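Local structure of sulfatase (6USS) at residues A[87-93]-A[104-110]. The protein probably hydrolyses aryl sulfate esters, as a calcium-binding sulfatase of a human gut bacterium. The protein carries 1 engineered substitution. Residues are numbered along the deposited sequence; the frame is centred on the assembly and turned at random.
Engineered in segment 87-93: Cys88 (natural residue Ser). With CA (calcium ion), chain C.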
loop_
_atom_site.group_PDB
_atom_site.type_symbol
_atom_site.label_atom_id
_atom_site.label_comp_id
_atom_site.label_asym_id
_atom_site.label_seq_id
_atom_site.Cartn_x
_atom_site.Cartn_y
_atom_site.Cartn_z
ATOM N N ILE A 87 -5.770 -26.953 3.189
ATOM C CA ILE A 87 -5.242 -26.399 1.946
ATOM C C ILE A 87 -4.969 -24.914 2.159
ATOM O O ILE A 87 -5.700 -24.238 2.891
ATOM C CB ILE A 87 -6.238 -26.639 0.781
ATOM C CG1 ILE A 87 -6.211 -28.106 0.371
ATOM C CG2 ILE A 87 -5.960 -25.741 -0.410
ATOM C CD1 ILE A 87 -4.872 -28.568 -0.143
ATOM N N CYS A 88 -3.916 -24.407 1.492
ATOM C CA CYS A 88 -3.417 -23.047 1.738
ATOM C C CYS A 88 -4.515 -21.986 1.641
ATOM O O CYS A 88 -4.612 -21.096 2.493
ATOM C CB CYS A 88 -2.309 -22.689 0.749
ATOM S SG CYS A 88 -0.993 -23.914 0.545
ATOM N N SER A 89 -5.340 -22.044 0.597
ATOM C CA SER A 89 -6.211 -20.905 0.312
ATOM C C SER A 89 -7.308 -20.733 1.359
ATOM O O SER A 89 -7.473 -19.605 1.858
ATOM C CB SER A 89 -6.771 -21.024 -1.109
ATOM O OG SER A 89 -5.799 -20.653 -2.067
ATOM N N PRO A 90 -8.092 -21.759 1.735
ATOM C CA PRO A 90 -9.089 -21.521 2.792
ATOM C C PRO A 90 -8.477 -21.073 4.100
ATOM O O PRO A 90 -9.067 -20.231 4.789
ATOM C CB PRO A 90 -9.803 -22.874 2.926
ATOM C CG PRO A 90 -8.871 -23.861 2.343
ATOM C CD PRO A 90 -8.214 -23.125 1.196
ATOM N N THR A 91 -7.303 -21.596 4.459
ATOM C CA THR A 91 -6.688 -21.200 5.722
ATOM C C THR A 91 -6.270 -19.734 5.696
ATOM O O THR A 91 -6.598 -18.966 6.611
ATOM C CB THR A 91 -5.493 -22.094 6.030
ATOM O OG1 THR A 91 -5.961 -23.425 6.281
ATOM C CG2 THR A 91 -4.739 -21.583 7.253
ATOM N N ARG A 92 -5.570 -19.318 4.638
ATOM C CA ARG A 92 -5.034 -17.963 4.621
ATOM C C ARG A 92 -6.147 -16.923 4.514
ATOM O O ARG A 92 -6.092 -15.885 5.187
ATOM C CB ARG A 92 -4.000 -17.828 3.498
ATOM C CG ARG A 92 -2.611 -18.379 3.902
ATOM C CD ARG A 92 -1.799 -18.916 2.734
ATOM N NE ARG A 92 -0.807 -19.900 3.159
ATOM C CZ ARG A 92 0.367 -19.602 3.713
ATOM N NH1 ARG A 92 0.701 -18.329 3.913
ATOM N NH2 ARG A 92 1.209 -20.578 4.064
ATOM N N CYS A 93 -7.183 -17.200 3.703
ATOM C CA CYS A 93 -8.319 -16.284 3.590
ATOM C C CYS A 93 -9.121 -16.195 4.892
ATOM O O CYS A 93 -9.640 -15.126 5.230
ATOM C CB CYS A 93 -9.220 -16.724 2.444
ATOM S SG CYS A 93 -8.485 -16.479 0.834
ATOM N N HIS A 104 -16.593 -18.133 3.377
ATOM C CA HIS A 104 -15.993 -17.314 2.331
ATOM C C HIS A 104 -15.807 -18.061 1.015
ATOM O O HIS A 104 -15.530 -17.418 -0.004
ATOM C CB HIS A 104 -14.664 -16.682 2.798
ATOM C CG HIS A 104 -13.590 -17.663 3.161
ATOM N ND1 HIS A 104 -13.077 -18.587 2.269
ATOM C CD2 HIS A 104 -12.901 -17.832 4.316
ATOM C CE1 HIS A 104 -12.129 -19.287 2.866
ATOM N NE2 HIS A 104 -12.002 -18.849 4.110
ATOM N N ARG A 105 -15.970 -19.382 1.002
ATOM C CA ARG A 105 -16.025 -20.193 -0.213
ATOM C C ARG A 105 -14.734 -20.197 -1.021
ATOM O O ARG A 105 -14.739 -20.655 -2.171
ATOM C CB ARG A 105 -17.171 -19.760 -1.128
ATOM C CG ARG A 105 -18.519 -19.844 -0.465
ATOM C CD ARG A 105 -19.515 -19.004 -1.206
ATOM N NE ARG A 105 -20.889 -19.404 -0.938
ATOM C CZ ARG A 105 -21.931 -18.943 -1.622
ATOM N NH1 ARG A 105 -21.737 -18.081 -2.608
ATOM N NH2 ARG A 105 -23.164 -19.337 -1.330
ATOM N N VAL A 106 -13.631 -19.697 -0.473
ATOM C CA VAL A 106 -12.334 -19.937 -1.093
ATOM C C VAL A 106 -11.819 -21.247 -0.512
ATOM O O VAL A 106 -10.932 -21.245 0.346
ATOM C CB VAL A 106 -11.352 -18.774 -0.839
ATOM C CG1 VAL A 106 -10.244 -18.796 -1.839
ATOM C CG2 VAL A 106 -12.065 -17.442 -0.890
ATOM N N THR A 107 -12.394 -22.371 -0.955
ATOM C CA THR A 107 -12.262 -23.658 -0.274
ATOM C C THR A 107 -11.236 -24.579 -0.910
ATOM O O THR A 107 -10.935 -25.631 -0.334
ATOM C CB THR A 107 -13.622 -24.391 -0.205
ATOM O OG1 THR A 107 -14.313 -24.274 -1.453
ATOM C CG2 THR A 107 -14.505 -23.821 0.911
ATOM N N ASN A 108 -10.699 -24.228 -2.070
ATOM C CA ASN A 108 -9.559 -24.926 -2.639
ATOM C C ASN A 108 -8.537 -23.878 -3.062
ATOM O O ASN A 108 -8.784 -22.674 -2.946
ATOM C CB ASN A 108 -10.000 -25.819 -3.798
ATOM C CG ASN A 108 -9.000 -26.883 -4.116
ATOM O OD1 ASN A 108 -7.886 -26.889 -3.582
ATOM N ND2 ASN A 108 -9.374 -27.789 -5.018
ATOM N N TRP A 109 -7.380 -24.311 -3.562
ATOM C CA TRP A 109 -6.302 -23.349 -3.781
ATOM C C TRP A 109 -6.510 -22.515 -5.053
ATOM O O TRP A 109 -6.985 -23.004 -6.079
ATOM C CB TRP A 109 -4.939 -24.052 -3.804
ATOM C CG TRP A 109 -4.671 -24.933 -4.978
ATOM C CD1 TRP A 109 -4.937 -26.270 -5.076
ATOM C CD2 TRP A 109 -4.050 -24.549 -6.215
ATOM N NE1 TRP A 109 -4.528 -26.744 -6.307
ATOM C CE2 TRP A 109 -3.982 -25.707 -7.025
ATOM C CE3 TRP A 109 -3.542 -23.343 -6.714
ATOM C CZ2 TRP A 109 -3.436 -25.688 -8.315
ATOM C CZ3 TRP A 109 -2.991 -23.328 -7.987
ATOM C CH2 TRP A 109 -2.947 -24.495 -8.775
ATOM N N THR A 110 -6.153 -21.237 -4.973
ATOM C CA THR A 110 -6.412 -20.284 -6.042
ATOM C C THR A 110 -5.127 -19.865 -6.746
ATOM O O THR A 110 -4.046 -19.843 -6.142
ATOM C CB THR A 110 -7.106 -19.031 -5.506
ATOM O OG1 THR A 110 -6.181 -18.283 -4.713
ATOM C CG2 THR A 110 -8.292 -19.403 -4.653
HETATM CA CA CA C . -0.154 -24.465 2.427
HETATM O O HOH W 1 -6.295 -17.974 -1.777
#
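Ser89, in the first turn of helix 88-97, meets the loop that follows helix 101-104. Its OG, turned anti to its own carbonyl carbon (chi1 -77°), reaches the Trp109-Thr110 link and accepts the backbone N-H of Thr110 (N to OG 3.0 Å, 146° at the hydrogen); a water connects this hydroxyl to Thr110 OG1. Ser89 CB rests 3.2 Å from Asn108 O. The pyrrolidine ring of Pro90 packs with CB and CD against Val106 O and with CG near Thr107 O; Val106 O also comes within 3.2 Å of Pro90 N, a nitrogen with no hydrogen to give. One turn on from Ser89, Cys93 CB sits over a face of the His104 ring, 4.0 Å from the centroid and 18° off the ring normal, a CH-pi contact; its SG packs against Val106 CG1. The imidazole is held at both nitrogens. ND1 accepts Val106 N-H at the ring edge, in its plane (3.0 Å), which fixes the ring's rotation, and NE2 makes a weak bond to Pro90 O besides its stronger link to Ser94 OG. At the N-cap, Ile87 extends CG2 to Trp109 CB (3.9 Å). The engineered Cys88 binds the calcium ion through SG, with Asp42, Asp43, Asp322 and Asn323; the natural serine is the predicted site of 3-oxoalanine, absent here. Ile87 and Ser89 flank this metal-binding position. The loop is thus joined to the first turn by the Ser89 OG bond and its water, and to the next by the His104 ring, the remainder being van der Waals contact.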